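Local coordinates for heat shock protein, putative (Plasmodium falciparum, PDB 1Y6Z), which probably serves, as a member of the Hsp90 family, as an ATP-dependent protein-folding chaperone that binds unfolded proteins, and is represented here by its middle domain, at residues Tyr206-Asn211 with Ile238-Leu243; Thr214-Pro219 with Val231-Glu236; Ser245-Lys250 with Tyr254-Val259; Lys149-Phe154 with Leu175-Ser180. One frame throughout, in Å; residues are numbered along the deposited sequence.

Contact 1 (Tyr206-Asn211 with Ile238-Leu243); sequences YISGEN and IDEFCL
Y206 and S208 of strand 204-208 reach across to E240 and L243, one helical turn apart on helix 237-249. The two short axes come within 9.6 Å and run closer to antiparallel than parallel, at 144°.

The apolar part is a CH-pi contact. CB of L243 sits almost squarely above the Y206 ring, 3.6 Å from its centroid and only 7° off the normal, while L243 CD1 lies over the same face, near CG and CD1 of Y206. Y206 offers that face because its CG lies between the backbone N and the carbonyl carbon (chi1 77°), which sends the ring toward the helix.

The polar part is carried by the E240 carboxylate. With CG anti to the backbone N and a bend at chi2, the chain leaves the helix and turns its end to the strand. OE1 comes to the edge of the Y206 ring, in its plane, 3.3 Å from CE1; with the Y206 hydroxyl it has a weak pairing at most, and not a settled one. OE2 receives the hydroxyl of S208; the modelled OG to OE2 distance of 2.4 Å is very short and its exact value doubtful. The same OE2 also bonds S234 OG, so the carboxylate faces hydroxyls from two neighbouring strands.

Strand 204-208 is the middle strand of a parallel three-stranded sheet, and helix 237-249 links the two outer strands, 231-234 and 256-258. The packing is that of a beta-alpha-beta crossover, whose connecting helix lies over the strand it skips.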
loop_
_atom_site.group_PDB
_atom_site.type_symbol
_atom_site.label_atom_id
_atom_site.label_comp_id
_atom_site.label_asym_id
_atom_site.label_seq_id
_atom_site.Cartn_x
_atom_site.Cartn_y
_atom_site.Cartn_z
ATOM N N TYR B 206 -17.760 19.168 2.798
ATOM C CA TYR B 206 -17.461 19.520 4.180
ATOM C C TYR B 206 -17.865 20.948 4.540
ATOM O O TYR B 206 -18.101 21.753 3.665
ATOM C CB TYR B 206 -15.971 19.293 4.492
ATOM C CG TYR B 206 -15.037 20.337 3.955
ATOM C CD1 TYR B 206 -14.633 21.405 4.760
ATOM C CD2 TYR B 206 -14.523 20.238 2.674
ATOM C CE1 TYR B 206 -13.756 22.356 4.287
ATOM C CE2 TYR B 206 -13.646 21.206 2.182
ATOM C CZ TYR B 206 -13.277 22.255 3.011
ATOM O OH TYR B 206 -12.399 23.197 2.550
ATOM N N ILE B 207 -17.916 21.242 5.834
ATOM C CA ILE B 207 -18.314 22.584 6.326
ATOM C C ILE B 207 -17.541 23.045 7.572
ATOM O O ILE B 207 -17.584 22.379 8.620
ATOM C CB ILE B 207 -19.850 22.671 6.589
ATOM C CG1 ILE B 207 -20.259 24.095 7.009
ATOM C CG2 ILE B 207 -20.342 21.634 7.644
ATOM C CD1 ILE B 207 -21.734 24.409 6.736
ATOM N N SER B 208 -16.858 24.192 7.457
ATOM C CA SER B 208 -16.275 24.859 8.637
ATOM C C SER B 208 -17.289 24.963 9.788
ATOM O O SER B 208 -18.355 25.604 9.661
ATOM C CB SER B 208 -15.737 26.248 8.278
ATOM O OG SER B 208 -14.666 26.175 7.341
ATOM N N GLY B 209 -16.961 24.303 10.897
ATOM C CA GLY B 209 -17.776 24.305 12.096
ATOM C C GLY B 209 -16.992 24.887 13.257
ATOM O O GLY B 209 -15.766 25.085 13.167
ATOM N N GLU B 210 -17.711 25.174 14.343
ATOM C CA GLU B 210 -17.147 25.775 15.543
ATOM C C GLU B 210 -17.085 24.718 16.639
ATOM O O GLU B 210 -16.176 24.719 17.474
ATOM C CB GLU B 210 -18.014 26.974 15.970
ATOM C CG GLU B 210 -17.644 27.658 17.282
ATOM C CD GLU B 210 -16.352 28.476 17.211
ATOM O OE1 GLU B 210 -15.833 28.823 18.298
ATOM O OE2 GLU B 210 -15.861 28.771 16.094
ATOM N N ASN B 211 -18.051 23.810 16.585
ATOM C CA ASN B 211 -18.283 22.752 17.559
ATOM C C ASN B 211 -18.966 21.625 16.780
ATOM O O ASN B 211 -19.553 21.874 15.721
ATOM C CB ASN B 211 -19.214 23.286 18.660
ATOM C CG ASN B 211 -19.404 22.310 19.814
ATOM O OD1 ASN B 211 -20.036 21.255 19.669
ATOM N ND2 ASN B 211 -18.875 22.676 20.985
ATOM N N ILE B 238 -6.438 23.083 10.941
ATOM C CA ILE B 238 -5.780 21.816 10.475
ATOM C C ILE B 238 -6.767 20.913 9.724
ATOM O O ILE B 238 -6.431 20.503 8.611
ATOM C CB ILE B 238 -4.938 21.009 11.509
ATOM C CG1 ILE B 238 -3.584 21.687 11.770
ATOM C CG2 ILE B 238 -4.493 19.687 10.890
ATOM C CD1 ILE B 238 -2.848 21.231 13.051
ATOM N N ASP B 239 -7.938 20.647 10.314
ATOM C CA ASP B 239 -9.075 20.013 9.600
ATOM C C ASP B 239 -9.265 20.774 8.288
ATOM O O ASP B 239 -9.328 20.192 7.185
ATOM C CB ASP B 239 -10.392 20.039 10.382
ATOM C CG ASP B 239 -10.418 19.124 11.574
ATOM O OD1 ASP B 239 -9.439 18.358 11.821
ATOM O OD2 ASP B 239 -11.443 19.129 12.307
ATOM N N GLU B 240 -9.311 22.098 8.416
ATOM C CA GLU B 240 -9.525 23.009 7.300
ATOM C C GLU B 240 -8.457 22.959 6.205
ATOM O O GLU B 240 -8.798 22.800 5.044
ATOM C CB GLU B 240 -9.773 24.437 7.832
ATOM C CG GLU B 240 -10.392 25.404 6.835
ATOM C CD GLU B 240 -11.845 25.084 6.524
ATOM O OE1 GLU B 240 -12.181 25.013 5.312
ATOM O OE2 GLU B 240 -12.646 24.905 7.489
ATOM N N PHE B 241 -7.167 23.050 6.559
ATOM C CA PHE B 241 -6.121 22.876 5.535
ATOM C C PHE B 241 -6.085 21.476 4.970
ATOM O O PHE B 241 -5.657 21.292 3.827
ATOM C CB PHE B 241 -4.722 23.206 6.041
ATOM C CG PHE B 241 -4.453 24.674 6.143
ATOM C CD1 PHE B 241 -4.366 25.463 4.990
ATOM C CD2 PHE B 241 -4.300 25.275 7.393
ATOM C CE1 PHE B 241 -4.138 26.844 5.071
ATOM C CE2 PHE B 241 -4.055 26.660 7.495
ATOM C CZ PHE B 241 -3.976 27.447 6.324
ATOM N N CYS B 242 -6.447 20.493 5.786
ATOM C CA CYS B 242 -6.412 19.107 5.328
ATOM C C CYS B 242 -7.454 18.951 4.226
ATOM O O CYS B 242 -7.162 18.531 3.096
ATOM C CB CYS B 242 -6.722 18.138 6.468
ATOM S SG CYS B 242 -6.856 16.364 5.925
ATOM N N LEU B 243 -8.673 19.302 4.599
ATOM C CA LEU B 243 -9.818 19.203 3.662
ATOM C C LEU B 243 -9.633 20.024 2.388
ATOM O O LEU B 243 -9.873 19.506 1.323
ATOM C CB LEU B 243 -11.141 19.481 4.367
ATOM C CG LEU B 243 -11.462 18.284 5.253
ATOM C CD1 LEU B 243 -12.478 18.588 6.349
ATOM C CD2 LEU B 243 -11.943 17.162 4.341
#

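Contact 2 (Thr214-Pro219 with Val231-Glu236); sequences TAQNSP and VLFSLE
The backbones come nearest at A215 and F233, whose CA atoms are 6.7 Å apart, where a type I turn running from A215 to S218 passes over strand 231-234 without any hydrogen bond between the two segments.

The F233 ring is the platform. Its CG stands anti to the carbonyl carbon (chi1 -58°), which lays the ring under A215. The methyl CB of A215 stands 3.7 Å above it, 11° off the normal through its centroid, and so makes a CH-pi contact with the middle of the face. Q216, the next residue in the turn, meets the far end of the same ring: its CB is 3.4 Å from F233 CZ, approaching obliquely. From there the Q216 chain runs on extended, and its amide ends up nearly perpendicular to the ring, the planes being 81° apart. L235 adds a looser touch, with CD2 4.3 Å from A215 CB.

Around this patch, I181 packs on both Q216 and F233. S234 points away from the turn, and its hydroxyl bonds E240 of helix 237-249.

The turn belongs to the connection leading from strand 204-208 to its parallel neighbour 231-234. Such packing of the connection against the sheet is characteristic of a beta-alpha-beta unit in an alpha/beta domain.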
loop_
_atom_site.group_PDB
_atom_site.type_symbol
_atom_site.label_atom_id
_atom_site.label_comp_id
_atom_site.label_asym_id
_atom_site.label_seq_id
_atom_site.Cartn_x
_atom_site.Cartn_y
_atom_site.Cartn_z
ATOM N N THR B 214 -22.756 22.627 16.954
ATOM C CA THR B 214 -23.108 23.846 16.228
ATOM C C THR B 214 -22.914 23.730 14.712
ATOM O O THR B 214 -23.543 24.468 13.952
ATOM C CB THR B 214 -22.331 25.087 16.742
ATOM O OG1 THR B 214 -21.056 25.187 16.085
ATOM C CG2 THR B 214 -22.149 25.046 18.260
ATOM N N ALA B 215 -22.043 22.811 14.293
ATOM C CA ALA B 215 -21.623 22.670 12.884
ATOM C C ALA B 215 -22.752 22.268 11.944
ATOM O O ALA B 215 -22.882 22.831 10.866
ATOM C CB ALA B 215 -20.453 21.677 12.762
ATOM N N GLN B 216 -23.559 21.293 12.354
ATOM C CA GLN B 216 -24.700 20.851 11.543
ATOM C C GLN B 216 -25.933 21.760 11.634
ATOM O O GLN B 216 -26.891 21.596 10.870
ATOM C CB GLN B 216 -25.076 19.390 11.828
ATOM C CG GLN B 216 -25.180 19.021 13.287
ATOM C CD GLN B 216 -25.905 17.708 13.492
ATOM O OE1 GLN B 216 -25.804 16.781 12.679
ATOM N NE2 GLN B 216 -26.652 17.618 14.592
ATOM N N ASN B 217 -25.895 22.714 12.561
ATOM C CA ASN B 217 -26.954 23.704 12.715
ATOM C C ASN B 217 -26.921 24.773 11.649
ATOM O O ASN B 217 -27.879 25.546 11.509
ATOM C CB ASN B 217 -26.906 24.358 14.096
ATOM C CG ASN B 217 -27.943 23.791 15.025
ATOM O OD1 ASN B 217 -27.950 22.583 15.308
ATOM N ND2 ASN B 217 -28.855 24.647 15.484
ATOM N N SER B 218 -25.818 24.815 10.904
ATOM C CA SER B 218 -25.640 25.792 9.844
ATOM C C SER B 218 -26.824 25.827 8.862
ATOM O O SER B 218 -27.341 24.781 8.451
ATOM C CB SER B 218 -24.320 25.541 9.106
ATOM O OG SER B 218 -24.034 26.585 8.186
ATOM N N PRO B 219 -27.298 27.043 8.552
ATOM C CA PRO B 219 -28.238 27.387 7.471
ATOM C C PRO B 219 -27.741 27.007 6.074
ATOM O O PRO B 219 -28.512 26.451 5.282
ATOM C CB PRO B 219 -28.350 28.910 7.597
ATOM C CG PRO B 219 -28.116 29.148 9.065
ATOM C CD PRO B 219 -26.983 28.221 9.379
ATOM N N VAL B 231 -22.189 15.419 5.219
ATOM C CA VAL B 231 -21.211 16.478 5.154
ATOM C C VAL B 231 -20.266 16.314 6.340
ATOM O O VAL B 231 -20.686 16.211 7.489
ATOM C CB VAL B 231 -21.859 17.877 5.266
ATOM C CG1 VAL B 231 -20.808 18.986 5.299
ATOM C CG2 VAL B 231 -22.760 18.117 4.084
ATOM N N LEU B 232 -18.971 16.333 6.048
ATOM C CA LEU B 232 -17.960 16.265 7.115
ATOM C C LEU B 232 -17.786 17.612 7.781
ATOM O O LEU B 232 -17.964 18.648 7.140
ATOM C CB LEU B 232 -16.600 15.900 6.526
ATOM C CG LEU B 232 -16.633 14.705 5.587
ATOM C CD1 LEU B 232 -15.312 14.741 4.746
ATOM C CD2 LEU B 232 -16.847 13.475 6.454
ATOM N N PHE B 233 -17.366 17.593 9.041
ATOM C CA PHE B 233 -17.082 18.836 9.757
ATOM C C PHE B 233 -15.580 19.156 9.860
ATOM O O PHE B 233 -14.785 18.317 10.300
ATOM C CB PHE B 233 -17.674 18.754 11.167
ATOM C CG PHE B 233 -19.176 18.509 11.211
ATOM C CD1 PHE B 233 -19.735 17.809 12.274
ATOM C CD2 PHE B 233 -20.021 18.977 10.198
ATOM C CE1 PHE B 233 -21.129 17.581 12.332
ATOM C CE2 PHE B 233 -21.418 18.742 10.239
ATOM C CZ PHE B 233 -21.960 18.054 11.286
ATOM N N SER B 234 -15.214 20.364 9.436
ATOM C CA SER B 234 -13.916 20.970 9.724
ATOM C C SER B 234 -14.034 21.830 11.011
ATOM O O SER B 234 -14.870 22.734 11.126
ATOM C CB SER B 234 -13.414 21.759 8.514
ATOM O OG SER B 234 -12.300 22.581 8.829
ATOM N N LEU B 235 -13.243 21.491 12.016
ATOM C CA LEU B 235 -13.323 22.197 13.281
ATOM C C LEU B 235 -12.010 22.921 13.609
ATOM O O LEU B 235 -11.931 23.657 14.582
ATOM C CB LEU B 235 -13.768 21.251 14.391
ATOM C CG LEU B 235 -14.991 20.336 14.158
ATOM C CD1 LEU B 235 -15.192 19.379 15.303
ATOM C CD2 LEU B 235 -16.318 21.081 13.885
ATOM N N GLU B 236 -10.979 22.765 12.785
ATOM C CA GLU B 236 -9.848 23.652 12.962
ATOM C C GLU B 236 -9.071 23.958 11.720
ATOM O O GLU B 236 -9.249 23.261 10.680
ATOM C CB GLU B 236 -8.932 23.160 14.060
ATOM C CG GLU B 236 -8.133 21.899 13.780
ATOM C CD GLU B 236 -7.287 21.565 15.017
ATOM O OE1 GLU B 236 -7.725 20.647 15.763
ATOM O OE2 GLU B 236 -6.257 22.298 15.255
#

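Contact 3 (Ser245-Lys250 with Tyr254-Val259); sequences SLTVNK and YEVLDV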
loop_
_atom_site.group_PDB
_atom_site.type_symbol
_atom_site.label_atom_id
_atom_site.label_comp_id
_atom_site.label_asym_id
_atom_site.label_seq_id
_atom_site.Cartn_x
_atom_site.Cartn_y
_atom_site.Cartn_z
ATOM N N SER B 245 -6.780 20.746 0.908
ATOM C CA SER B 245 -5.783 20.115 0.034
ATOM C C SER B 245 -6.364 18.980 -0.805
ATOM O O SER B 245 -5.855 18.661 -1.872
ATOM C CB SER B 245 -4.618 19.559 0.865
ATOM O OG SER B 245 -3.999 20.618 1.549
ATOM N N LEU B 246 -7.413 18.343 -0.298
ATOM C CA LEU B 246 -8.096 17.314 -1.064
ATOM C C LEU B 246 -8.928 18.010 -2.131
ATOM O O LEU B 246 -9.151 17.458 -3.207
ATOM C CB LEU B 246 -8.958 16.466 -0.145
ATOM C CG LEU B 246 -8.131 15.659 0.876
ATOM C CD1 LEU B 246 -9.045 15.022 1.878
ATOM C CD2 LEU B 246 -7.267 14.638 0.189
ATOM N N THR B 247 -9.308 19.244 -1.812
ATOM C CA THR B 247 -10.098 20.151 -2.668
ATOM C C THR B 247 -9.355 20.503 -3.956
ATOM O O THR B 247 -9.992 20.919 -4.915
ATOM C CB THR B 247 -10.472 21.440 -1.876
ATOM O OG1 THR B 247 -11.722 21.276 -1.209
ATOM C CG2 THR B 247 -10.522 22.666 -2.734
ATOM N N VAL B 248 -8.022 20.335 -3.970
ATOM C CA VAL B 248 -7.209 20.628 -5.163
ATOM C C VAL B 248 -6.719 19.419 -5.984
ATOM O O VAL B 248 -6.795 19.461 -7.197
ATOM C CB VAL B 248 -6.129 21.785 -4.960
ATOM C CG1 VAL B 248 -5.994 22.248 -3.484
ATOM C CG2 VAL B 248 -4.768 21.450 -5.618
ATOM N N ASN B 249 -6.236 18.332 -5.383
ATOM C CA ASN B 249 -6.018 17.145 -6.263
ATOM C C ASN B 249 -6.937 15.975 -6.006
ATOM O O ASN B 249 -6.649 14.841 -6.424
ATOM C CB ASN B 249 -4.558 16.685 -6.385
ATOM C CG ASN B 249 -3.943 16.998 -7.773
ATOM O OD1 ASN B 249 -4.121 18.102 -8.325
ATOM N ND2 ASN B 249 -3.185 16.032 -8.321
ATOM N N LYS B 250 -8.054 16.280 -5.341
ATOM C CA LYS B 250 -9.174 15.340 -5.171
ATOM C C LYS B 250 -8.834 14.266 -4.137
ATOM O O LYS B 250 -7.740 14.250 -3.553
ATOM C CB LYS B 250 -9.544 14.682 -6.520
ATOM C CG LYS B 250 -10.044 15.652 -7.649
ATOM C CD LYS B 250 -10.409 14.825 -8.875
ATOM C CE LYS B 250 -11.426 15.504 -9.769
ATOM N NZ LYS B 250 -12.332 14.498 -10.412
ATOM N N TYR B 254 -12.571 11.947 -6.405
ATOM C CA TYR B 254 -13.698 12.767 -5.910
ATOM C C TYR B 254 -13.280 14.177 -5.590
ATOM O O TYR B 254 -12.257 14.401 -4.967
ATOM C CB TYR B 254 -14.302 12.155 -4.649
ATOM C CG TYR B 254 -14.947 10.836 -4.904
ATOM C CD1 TYR B 254 -14.262 9.657 -4.702
ATOM C CD2 TYR B 254 -16.240 10.771 -5.416
ATOM C CE1 TYR B 254 -14.861 8.418 -4.962
ATOM C CE2 TYR B 254 -16.855 9.559 -5.674
ATOM C CZ TYR B 254 -16.155 8.387 -5.458
ATOM O OH TYR B 254 -16.773 7.186 -5.713
ATOM N N GLU B 255 -14.091 15.132 -6.012
ATOM C CA GLU B 255 -13.901 16.493 -5.607
ATOM C C GLU B 255 -14.393 16.626 -4.173
ATOM O O GLU B 255 -15.287 15.898 -3.765
ATOM C CB GLU B 255 -14.636 17.413 -6.577
ATOM C CG GLU B 255 -13.764 17.741 -7.759
ATOM C CD GLU B 255 -14.544 18.274 -8.916
ATOM O OE1 GLU B 255 -14.364 17.722 -10.034
ATOM O OE2 GLU B 255 -15.342 19.233 -8.703
ATOM N N VAL B 256 -13.774 17.519 -3.409
ATOM C CA VAL B 256 -14.118 17.701 -2.012
ATOM C C VAL B 256 -14.527 19.153 -1.775
ATOM O O VAL B 256 -13.693 20.061 -1.738
ATOM C CB VAL B 256 -12.903 17.347 -1.112
ATOM C CG1 VAL B 256 -13.193 17.729 0.317
ATOM C CG2 VAL B 256 -12.554 15.850 -1.259
ATOM N N LEU B 257 -15.810 19.386 -1.611
ATOM C CA LEU B 257 -16.304 20.754 -1.677
ATOM C C LEU B 257 -16.607 21.338 -0.316
ATOM O O LEU B 257 -17.250 20.694 0.527
ATOM C CB LEU B 257 -17.560 20.771 -2.556
ATOM C CG LEU B 257 -17.380 20.999 -4.063
ATOM C CD1 LEU B 257 -16.176 20.320 -4.736
ATOM C CD2 LEU B 257 -18.683 20.634 -4.755
ATOM N N ASP B 258 -16.135 22.561 -0.100
ATOM C CA ASP B 258 -16.559 23.340 1.042
ATOM C C ASP B 258 -18.006 23.702 0.701
ATOM O O ASP B 258 -18.273 24.063 -0.452
ATOM C CB ASP B 258 -15.699 24.616 1.173
ATOM C CG ASP B 258 -15.947 25.373 2.481
ATOM O OD1 ASP B 258 -15.042 26.109 2.924
ATOM O OD2 ASP B 258 -17.036 25.259 3.073
ATOM N N VAL B 259 -18.910 23.586 1.677
ATOM C CA VAL B 259 -20.343 23.908 1.515
ATOM C C VAL B 259 -20.547 25.407 1.208
ATOM O O VAL B 259 -21.658 25.829 0.847
ATOM C CB VAL B 259 -21.144 23.489 2.793
ATOM C CG1 VAL B 259 -22.450 24.255 2.954
ATOM C CG2 VAL B 259 -21.398 21.990 2.794
HETATM O O HOH W 1 -12.156 19.423 -5.058
#
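T247 and V256 make the main polar link, using both a side chain and a water. The hydroxyl OG1 of T247 donates to the carbonyl O of V256; at 2.4 Å between OG1 and O the bond is very short in the model, so its exact length is doubtful. A water completes the bridge: it donates to T247 O at 2.6 Å and accepts from V256 N at 3.0 Å. V256 N is thus reached through the water, and its O by the threonine hydroxyl. E255 and L257, by contrast, give their backbone bonds to strand 204-208, the neighbour within the sheet. This is the close of a beta-alpha-beta crossover: helix 237-249 ends, the chain turns back through a short loop, and 256-258 enters the parallel sheet as an outermost strand.

K250 leaves the helix with positive phi (75°). Its ammonium finds its stronger partner in the loop, the carbonyl of G253, and NZ forms only a long salt bridge to E255 OE1, 3.8 Å away. The aliphatic part of the lysine lies along segment 254-259, CB being 3.1 Å from Y254 O and CE 3.8 Å from E255 CG.

Beside these polar links, L246 CB packs on V256 CG2 at 3.8 Å. A chi1 of 172° puts CG2 of V256 anti to the carbonyl carbon, beside the backbone N, where it meets the leucine; L246 also touches V162 and L190.

Contact 4 (Lys149-Phe154 with Leu175-Ser180); sequences KFLNTF and LVEFYS
L151 carries most of this contact, spreading its two methyls over E177 and L175. CD1 rests on the carboxyl end of E177, 3.4 Å from CD and 3.6 Å from CG. Both oxygens, OE1 and OE2, stand equally far from that methyl at 3.7 Å: it lies over the face of the carboxylate, almost directly above CD, and favours neither oxygen. The two side chains cross at about a right angle. On the leucine, CG stands anti to the carbonyl carbon, beside the backbone N (chi1 -67°), and the side chain leaves the helix toward segment 175-180.

E177 can serve as such a platform because its chain is extended beyond CG (chi2 -175°), and OE2 is hydrogen-bonded to the indole NH of W147, just ahead on the same helix as L151. The charged group is thereby tied to helix 145-164 while its flat side takes a purely van der Waals contact. K187 also lies against E177.

The helix is part of the helical region that, in Hsp90 middle domains, joins the larger alpha/beta part to the smaller one; segment 175-180 leads from that region into the smaller part.

L175 meets L151 through its backbone, L151 CD2 lying 3.7 Å from L175 O. Its own side chain packs elsewhere, on M136 and K140 of helix 121-141 and on L158.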
loop_
_atom_site.group_PDB
_atom_site.type_symbol
_atom_site.label_atom_id
_atom_site.label_comp_id
_atom_site.label_asym_id
_atom_site.label_seq_id
_atom_site.Cartn_x
_atom_site.Cartn_y
_atom_site.Cartn_z
ATOM N N LYS B 149 -7.390 6.155 19.752
ATOM C CA LYS B 149 -6.299 6.746 20.555
ATOM C C LYS B 149 -5.171 7.325 19.704
ATOM O O LYS B 149 -4.807 8.489 19.850
ATOM C CB LYS B 149 -5.693 5.665 21.432
ATOM C CG LYS B 149 -4.709 6.169 22.428
ATOM C CD LYS B 149 -4.318 5.000 23.316
ATOM C CE LYS B 149 -4.478 5.376 24.760
ATOM N NZ LYS B 149 -3.227 5.124 25.489
ATOM N N PHE B 150 -4.668 6.521 18.771
ATOM C CA PHE B 150 -3.699 7.040 17.810
ATOM C C PHE B 150 -4.223 8.320 17.113
ATOM O O PHE B 150 -3.546 9.338 17.095
ATOM C CB PHE B 150 -3.296 5.957 16.797
ATOM C CG PHE B 150 -2.426 6.475 15.708
ATOM C CD1 PHE B 150 -1.059 6.703 15.939
ATOM C CD2 PHE B 150 -2.966 6.757 14.450
ATOM C CE1 PHE B 150 -0.262 7.222 14.952
ATOM C CE2 PHE B 150 -2.190 7.256 13.440
ATOM C CZ PHE B 150 -0.840 7.516 13.679
ATOM N N LEU B 151 -5.421 8.293 16.511
ATOM C CA LEU B 151 -5.908 9.501 15.830
ATOM C C LEU B 151 -6.159 10.664 16.789
ATOM O O LEU B 151 -5.865 11.822 16.468
ATOM C CB LEU B 151 -7.153 9.216 14.961
ATOM C CG LEU B 151 -6.941 8.313 13.722
ATOM C CD1 LEU B 151 -8.335 8.127 13.082
ATOM C CD2 LEU B 151 -5.936 8.813 12.703
ATOM N N ASN B 152 -6.685 10.361 17.975
ATOM C CA ASN B 152 -6.870 11.449 19.002
ATOM C C ASN B 152 -5.564 12.188 19.373
ATOM O O ASN B 152 -5.584 13.395 19.627
ATOM C CB ASN B 152 -7.494 10.892 20.295
ATOM C CG ASN B 152 -8.992 10.564 20.163
ATOM O OD1 ASN B 152 -9.538 9.803 20.986
ATOM N ND2 ASN B 152 -9.642 11.101 19.145
ATOM N N THR B 153 -4.432 11.478 19.363
ATOM C CA THR B 153 -3.094 12.049 19.746
ATOM C C THR B 153 -2.290 12.569 18.547
ATOM O O THR B 153 -1.695 13.666 18.620
ATOM C CB THR B 153 -2.236 10.964 20.441
ATOM O OG1 THR B 153 -3.050 10.269 21.403
ATOM C CG2 THR B 153 -0.878 11.526 21.093
ATOM N N PHE B 154 -2.246 11.753 17.477
ATOM C CA PHE B 154 -1.363 11.990 16.346
ATOM C C PHE B 154 -2.077 12.259 15.014
ATOM O O PHE B 154 -1.443 12.587 14.023
ATOM C CB PHE B 154 -0.404 10.796 16.166
ATOM C CG PHE B 154 0.461 10.539 17.343
ATOM C CD1 PHE B 154 0.303 9.352 18.091
ATOM C CD2 PHE B 154 1.476 11.453 17.709
ATOM C CE1 PHE B 154 1.128 9.055 19.242
ATOM C CE2 PHE B 154 2.319 11.192 18.868
ATOM C CZ PHE B 154 2.122 9.977 19.644
ATOM N N LEU B 175 -6.489 7.564 5.974
ATOM C CA LEU B 175 -6.382 7.275 7.434
ATOM C C LEU B 175 -7.092 8.295 8.316
ATOM O O LEU B 175 -7.430 7.964 9.431
ATOM C CB LEU B 175 -4.896 7.196 7.914
ATOM C CG LEU B 175 -4.008 6.144 7.166
ATOM C CD1 LEU B 175 -2.478 6.217 7.451
ATOM C CD2 LEU B 175 -4.608 4.757 7.498
ATOM N N VAL B 176 -7.224 9.532 7.822
ATOM C CA VAL B 176 -7.712 10.674 8.627
ATOM C C VAL B 176 -9.253 10.478 8.821
ATOM O O VAL B 176 -9.880 9.814 7.995
ATOM C CB VAL B 176 -7.364 12.052 7.981
ATOM C CG1 VAL B 176 -5.861 12.291 7.761
ATOM C CG2 VAL B 176 -8.071 12.229 6.650
ATOM N N GLU B 177 -9.809 10.992 9.942
ATOM C CA GLU B 177 -11.224 10.839 10.279
ATOM C C GLU B 177 -11.820 12.167 10.753
ATOM O O GLU B 177 -11.109 12.995 11.367
ATOM C CB GLU B 177 -11.405 9.700 11.302
ATOM C CG GLU B 177 -11.034 8.312 10.756
ATOM C CD GLU B 177 -11.330 7.181 11.727
ATOM O OE1 GLU B 177 -11.971 7.433 12.778
ATOM O OE2 GLU B 177 -10.911 6.048 11.408
ATOM N N PHE B 178 -13.108 12.376 10.433
ATOM C CA PHE B 178 -13.828 13.622 10.766
ATOM C C PHE B 178 -15.226 13.275 11.183
ATOM O O PHE B 178 -15.800 12.273 10.738
ATOM C CB PHE B 178 -13.950 14.599 9.572
ATOM C CG PHE B 178 -12.650 14.926 8.936
ATOM C CD1 PHE B 178 -12.156 14.155 7.887
ATOM C CD2 PHE B 178 -11.879 15.984 9.404
ATOM C CE1 PHE B 178 -10.942 14.430 7.301
ATOM C CE2 PHE B 178 -10.638 16.289 8.805
ATOM C CZ PHE B 178 -10.165 15.498 7.748
ATOM N N TYR B 179 -15.759 14.109 12.068
ATOM C CA TYR B 179 -17.156 14.004 12.451
ATOM C C TYR B 179 -17.950 14.432 11.234
ATOM O O TYR B 179 -17.472 15.239 10.455
ATOM C CB TYR B 179 -17.436 14.935 13.643
ATOM C CG TYR B 179 -16.991 14.341 14.962
ATOM C CD1 TYR B 179 -15.939 14.899 15.700
ATOM C CD2 TYR B 179 -17.562 13.169 15.420
ATOM C CE1 TYR B 179 -15.525 14.311 16.921
ATOM C CE2 TYR B 179 -17.167 12.579 16.619
ATOM C CZ TYR B 179 -16.156 13.148 17.366
ATOM O OH TYR B 179 -15.781 12.514 18.553
ATOM N N SER B 180 -19.170 13.912 11.094
ATOM C CA SER B 180 -20.044 14.356 10.020
ATOM C C SER B 180 -21.454 14.496 10.583
ATOM O O SER B 180 -21.661 14.227 11.775
ATOM C CB SER B 180 -20.037 13.356 8.883
ATOM O OG SER B 180 -20.698 12.175 9.277
#

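How the contacts relate
All four contacts are partly buried. Contacts 1, 2 and 3 are built round one parallel sheet. Contacts 1 and 3 use the same helix, 237-249, against the middle strand and an outer strand, contact 3 having two exposed residues among those that touch; contact 2, farthest from the chain's centre, sits on the other outer strand, nested in the loop that contact 1 closes. A probable hydrogen bond, G209 N to S234 O (2.6 Å), joins contacts 1 and 2. Contact 4 is nearest the centre and reaches the sheet through another probable one, F233 N to Y179 O. Contact 1 mixes ring packing with a carboxylate, contact 2 is apolar, contact 3 largely polar and water-bridged, contact 4 simple van der Waals packing.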